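Local coordinates for protein probable benzoylformate decarboxylase (Rhodococcus jostii, PDB 7ORX) that belongs to the thiamine diphosphate-dependent enzyme family and binds thiamine diphosphate between subunits of a four-chain assembly, at residues P33-M38 with L69-A74; D217-D222 with S323-L328. All coordinates share one frame; numbering follows the deposited sequence.

Contact 1 (P33-M38 with L69-A74). With TPP (thiamine diphosphate), chain K.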
# COMPACT_ATOMS: atom_id res chain seq x y z
N PRO C 33 -9.12 27.75 -2.44
CA PRO C 33 -8.74 28.08 -3.83
C PRO C 33 -9.51 27.31 -4.92
O PRO C 33 -9.67 27.84 -6.00
CB PRO C 33 -7.25 27.76 -3.91
CG PRO C 33 -6.77 27.82 -2.47
CD PRO C 33 -7.95 27.30 -1.67
N PHE C 34 -9.98 26.10 -4.64
CA PHE C 34 -10.88 25.36 -5.55
C PHE C 34 -12.26 26.01 -5.56
O PHE C 34 -12.83 26.29 -6.61
CB PHE C 34 -11.01 23.88 -5.17
CG PHE C 34 -12.00 23.18 -6.06
CD1 PHE C 34 -11.79 23.11 -7.43
CD2 PHE C 34 -13.17 22.64 -5.54
CE1 PHE C 34 -12.72 22.47 -8.25
CE2 PHE C 34 -14.10 22.01 -6.36
CZ PHE C 34 -13.87 21.92 -7.72
N LEU C 35 -12.80 26.24 -4.37
CA LEU C 35 -14.21 26.67 -4.19
C LEU C 35 -14.38 28.10 -4.70
O LEU C 35 -15.51 28.43 -5.10
CB LEU C 35 -14.62 26.55 -2.72
CG LEU C 35 -14.74 25.12 -2.18
CD1 LEU C 35 -15.19 25.12 -0.71
CD2 LEU C 35 -15.67 24.29 -3.05
N SER C 36 -13.32 28.91 -4.68
CA SER C 36 -13.40 30.35 -5.03
C SER C 36 -13.79 30.52 -6.50
O SER C 36 -14.50 31.49 -6.81
CB SER C 36 -12.12 31.09 -4.68
OG SER C 36 -11.01 30.59 -5.41
N GLY C 37 -13.36 29.60 -7.36
CA GLY C 37 -13.56 29.66 -8.82
C GLY C 37 -14.84 28.97 -9.23
O GLY C 37 -15.10 28.85 -10.44
N MET C 38 -15.63 28.50 -8.27
CA MET C 38 -16.90 27.78 -8.53
C MET C 38 -17.87 28.73 -9.25
O MET C 38 -18.03 29.87 -8.86
CB MET C 38 -17.50 27.36 -7.19
CG MET C 38 -18.79 26.63 -7.27
SD MET C 38 -19.04 25.75 -5.68
CE MET C 38 -20.61 24.96 -6.02
N LEU C 69 -19.90 14.68 -7.17
CA LEU C 69 -18.61 15.27 -6.74
C LEU C 69 -18.63 15.51 -5.23
O LEU C 69 -19.57 16.10 -4.74
CB LEU C 69 -18.37 16.58 -7.51
CG LEU C 69 -17.02 17.25 -7.28
CD1 LEU C 69 -15.85 16.34 -7.66
CD2 LEU C 69 -16.95 18.53 -8.10
N VAL C 70 -17.58 15.13 -4.55
CA VAL C 70 -17.40 15.41 -3.10
C VAL C 70 -16.11 16.22 -2.96
O VAL C 70 -15.21 15.93 -3.73
CB VAL C 70 -17.32 14.08 -2.35
CG1 VAL C 70 -17.01 14.29 -0.89
CG2 VAL C 70 -18.57 13.26 -2.57
N ASN C 71 -16.01 17.15 -2.02
CA ASN C 71 -14.77 17.93 -1.80
C ASN C 71 -14.47 17.96 -0.30
O ASN C 71 -15.23 18.57 0.47
CB ASN C 71 -14.89 19.32 -2.41
CG ASN C 71 -13.64 20.15 -2.26
OD1 ASN C 71 -12.52 19.67 -2.46
ND2 ASN C 71 -13.81 21.41 -1.90
N LEU C 72 -13.38 17.35 0.13
CA LEU C 72 -13.07 17.16 1.55
C LEU C 72 -11.74 17.84 1.87
O LEU C 72 -11.02 18.23 0.94
CB LEU C 72 -12.95 15.66 1.81
CG LEU C 72 -14.21 14.86 1.54
CD1 LEU C 72 -13.93 13.36 1.65
CD2 LEU C 72 -15.32 15.27 2.50
N HIS C 73 -11.42 17.90 3.16
CA HIS C 73 -10.27 18.65 3.69
C HIS C 73 -9.13 17.70 4.08
O HIS C 73 -9.19 17.14 5.16
CB HIS C 73 -10.67 19.53 4.88
CG HIS C 73 -9.46 20.17 5.48
ND1 HIS C 73 -8.65 21.06 4.74
CD2 HIS C 73 -8.86 19.98 6.66
CE1 HIS C 73 -7.62 21.42 5.48
NE2 HIS C 73 -7.74 20.77 6.67
N ALA C 74 -8.07 17.63 3.26
CA ALA C 74 -6.74 17.08 3.63
C ALA C 74 -6.91 15.63 4.13
O ALA C 74 -7.85 14.94 3.65
CB ALA C 74 -6.10 17.99 4.65
N1' TPP K . -12.69 19.22 8.80
C2' TPP K . -11.80 18.66 9.63
CM2 TPP K . -12.05 17.25 10.06
N3' TPP K . -10.70 19.25 10.09
C4' TPP K . -10.47 20.52 9.70
N4' TPP K . -9.35 21.09 10.17
C5' TPP K . -11.36 21.20 8.85
C6' TPP K . -12.46 20.49 8.42
C7' TPP K . -11.12 22.63 8.42
N3 TPP K . -11.24 23.59 9.52
C2 TPP K . -10.19 24.00 10.24
S1 TPP K . -10.50 25.51 10.96
C5 TPP K . -12.21 25.25 10.72
C4 TPP K . -12.44 24.19 9.91
CM4 TPP K . -13.78 23.70 9.46
C6 TPP K . -13.22 26.13 11.40
C7 TPP K . -13.77 25.54 12.69
O7 TPP K . -14.75 26.46 13.26
PA TPP K . -14.81 26.75 14.84
O1A TPP K . -14.46 25.51 15.60
O2A TPP K . -16.11 27.45 14.99
O3A TPP K . -13.60 27.75 15.15
PB TPP K . -13.49 29.33 14.95
O1B TPP K . -12.86 29.90 16.21
O2B TPP K . -12.60 29.50 13.75
O3B TPP K . -14.90 29.82 14.72
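The amide nitrogen ND2 of N71, on strand 68-73, is flanked by two apolar side chains of helix 32-35: L35 CD2 lies 3.6 Å from it and F34 CD2 3.9 Å. L35 approaches from the opposite direction, whereas F34 and N71 slide past one another. The nitrogen sits at the edge of the F34 ring, near its plane, and ring and amide planes are 67° apart, which excludes a parallel stack. N71 extends toward the helix because CG is anti to the backbone N (chi1 -178°). Y12 stacks on the F34 ring, and its OH hydrogen-bonds to F34 O. Two residues along the strand, H73 reaches the cofactor, with CD2 3.5 Å from C4' of thiamine diphosphate. C7' of thiamine diphosphate lies 3.9 Å above one face of the H73 imidazole, offset toward its rim, and A74 CB covers the opposite face. H73 ND1 is hydrogen-bonded to E31 OE2, while S433 OG and T380 OG1 of the second subunit hydrogen-bond to the cofactor. Contact across the two segments is therefore van der Waals, with no polar bond between them to fix the N71 amide, whose OD1 instead bonds weakly to T98 OG1 of the neighbouring strand 95-101.

Contact 2 (D217-D222 with S323-L328)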
# COMPACT_ATOMS: atom_id res chain seq x y z
N ASP C 217 -29.78 -0.67 -12.62
CA ASP C 217 -29.80 -0.68 -14.12
C ASP C 217 -31.22 -0.43 -14.62
O ASP C 217 -31.45 -0.59 -15.85
CB ASP C 217 -29.20 -1.97 -14.71
CG ASP C 217 -27.69 -1.85 -15.02
OD1 ASP C 217 -26.97 -1.10 -14.25
OD2 ASP C 217 -27.21 -2.49 -16.07
N ARG C 218 -32.15 -0.09 -13.70
CA ARG C 218 -33.56 0.26 -14.03
C ARG C 218 -34.19 -0.90 -14.80
O ARG C 218 -34.86 -0.63 -15.80
CB ARG C 218 -33.61 1.56 -14.84
CG ARG C 218 -33.11 2.76 -14.06
CD ARG C 218 -32.70 4.00 -14.83
NE ARG C 218 -33.41 5.15 -14.29
CZ ARG C 218 -33.14 5.77 -13.13
NH1 ARG C 218 -32.16 5.39 -12.34
NH2 ARG C 218 -33.88 6.80 -12.77
N ALA C 219 -33.95 -2.13 -14.37
CA ALA C 219 -34.43 -3.36 -15.05
C ALA C 219 -35.55 -4.05 -14.25
O ALA C 219 -35.82 -5.23 -14.53
CB ALA C 219 -33.26 -4.28 -15.23
N ASN C 220 -36.21 -3.36 -13.31
CA ASN C 220 -37.28 -3.93 -12.45
C ASN C 220 -38.36 -4.57 -13.33
O ASN C 220 -38.67 -5.75 -13.10
CB ASN C 220 -37.79 -2.88 -11.47
CG ASN C 220 -36.68 -2.26 -10.66
OD1 ASN C 220 -35.81 -1.61 -11.24
ND2 ASN C 220 -36.71 -2.47 -9.34
N ALA C 221 -38.84 -3.85 -14.34
CA ALA C 221 -39.89 -4.28 -15.31
C ALA C 221 -39.50 -5.54 -16.10
O ALA C 221 -40.41 -6.40 -16.32
CB ALA C 221 -40.18 -3.17 -16.29
N ASP C 222 -38.23 -5.66 -16.53
CA ASP C 222 -37.76 -6.81 -17.36
C ASP C 222 -37.57 -8.04 -16.46
O ASP C 222 -37.83 -9.15 -16.90
CB ASP C 222 -36.48 -6.43 -18.13
CG ASP C 222 -36.71 -5.32 -19.15
OD1 ASP C 222 -37.67 -5.47 -19.95
OD2 ASP C 222 -35.90 -4.34 -19.20
N SER C 323 -29.20 -4.98 -19.99
CA SER C 323 -29.34 -5.60 -21.33
C SER C 323 -29.71 -7.07 -21.18
O SER C 323 -30.64 -7.50 -21.86
CB SER C 323 -28.08 -5.50 -22.18
OG SER C 323 -27.46 -4.23 -22.02
N THR C 324 -28.94 -7.82 -20.39
CA THR C 324 -29.07 -9.29 -20.30
C THR C 324 -30.54 -9.61 -20.02
O THR C 324 -31.18 -10.32 -20.82
CB THR C 324 -28.11 -9.85 -19.24
OG1 THR C 324 -26.79 -9.45 -19.61
CG2 THR C 324 -28.20 -11.36 -19.12
N LEU C 325 -31.05 -9.02 -18.94
CA LEU C 325 -32.43 -9.22 -18.43
C LEU C 325 -33.45 -8.82 -19.50
O LEU C 325 -34.45 -9.54 -19.64
CB LEU C 325 -32.57 -8.36 -17.17
CG LEU C 325 -33.24 -9.01 -15.99
CD1 LEU C 325 -32.83 -10.45 -15.82
CD2 LEU C 325 -32.87 -8.21 -14.75
N GLU C 326 -33.22 -7.70 -20.18
CA GLU C 326 -34.09 -7.19 -21.27
C GLU C 326 -34.15 -8.26 -22.36
O GLU C 326 -35.26 -8.66 -22.73
CB GLU C 326 -33.57 -5.85 -21.80
CG GLU C 326 -34.36 -5.31 -22.97
CD GLU C 326 -33.81 -4.07 -23.69
OE1 GLU C 326 -32.90 -3.39 -23.13
OE2 GLU C 326 -34.28 -3.78 -24.83
N ILE C 327 -32.99 -8.73 -22.81
CA ILE C 327 -32.88 -9.76 -23.90
C ILE C 327 -33.64 -11.01 -23.44
O ILE C 327 -34.50 -11.50 -24.23
CB ILE C 327 -31.41 -10.05 -24.27
CG1 ILE C 327 -30.89 -9.13 -25.38
CG2 ILE C 327 -31.23 -11.50 -24.65
CD1 ILE C 327 -29.71 -8.23 -24.98
N LEU C 328 -33.35 -11.53 -22.24
CA LEU C 328 -33.89 -12.84 -21.82
C LEU C 328 -35.41 -12.70 -21.68
O LEU C 328 -36.14 -13.62 -22.08
CB LEU C 328 -33.31 -13.23 -20.47
CG LEU C 328 -31.84 -13.58 -20.40
CD1 LEU C 328 -31.48 -13.84 -18.94
CD2 LEU C 328 -31.56 -14.80 -21.25
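This is a small, partly buried helix-to-helix contact in the central domain, where the start of helix 220-230 meets helix 321-331. The backbones come close at D222 and E326, whose CA atoms are 5.4 Å apart, and the two segments together bury 191 Å². Its inner part is apolar: A219 CB meets L325 CD2 at 4.0 Å, and L325 also packs on V214, A223 and L226. Farther out, D222 lies along the backbone of the opposing helix, with CB 4.0 Å from L325 O. Its CG is anti to its own carbonyl carbon (chi1 -65°), which sets the carboxylate over E326, D222 OD2 being 3.8 Å from E326 CB. The two acidic side chains run side by side in the same direction with carboxylate planes 14° apart. E326 stretches out fully beyond CG, leaving OE1 5.0 Å from D222 OD2; if both are ionised they would repel weakly, and the exposure of E326 would be expected to screen them. Helix 212-216 ends in a Schellman motif with R218, at positive phi, as C-prime, and A219 then takes the N-cap position of helix 220-230. D217 OD2 bonds to G322 N near the start of helix 321-331. Such helices, flanking a parallel sheet of strand order 3-2-1-4-5-6, are typical of a Rossmann-like domain.

How the contacts relate
Contact 1 belongs to the N-terminal thiamine diphosphate-binding domain and contact 2 to the central domain; their centres are 38 Å apart and their nearest atoms about 16 Å. They share no element: one pairs helix 32-35 with strand 68-73, the other helices 220-230 and 321-331. In contact 1 all three touching residues are buried, and an amide is set among hydrocarbon groups. Contact 2 is only partly buried, with its alanine-leucine pair buried and E326 exposed. Neither relies on hydrogen bonds between its segments. The difference in place is also one of surroundings: 33-38 packs on the second subunit and 69-74 reaches thiamine diphosphate, whereas 217-222 and 323-328 touch no other protein chain.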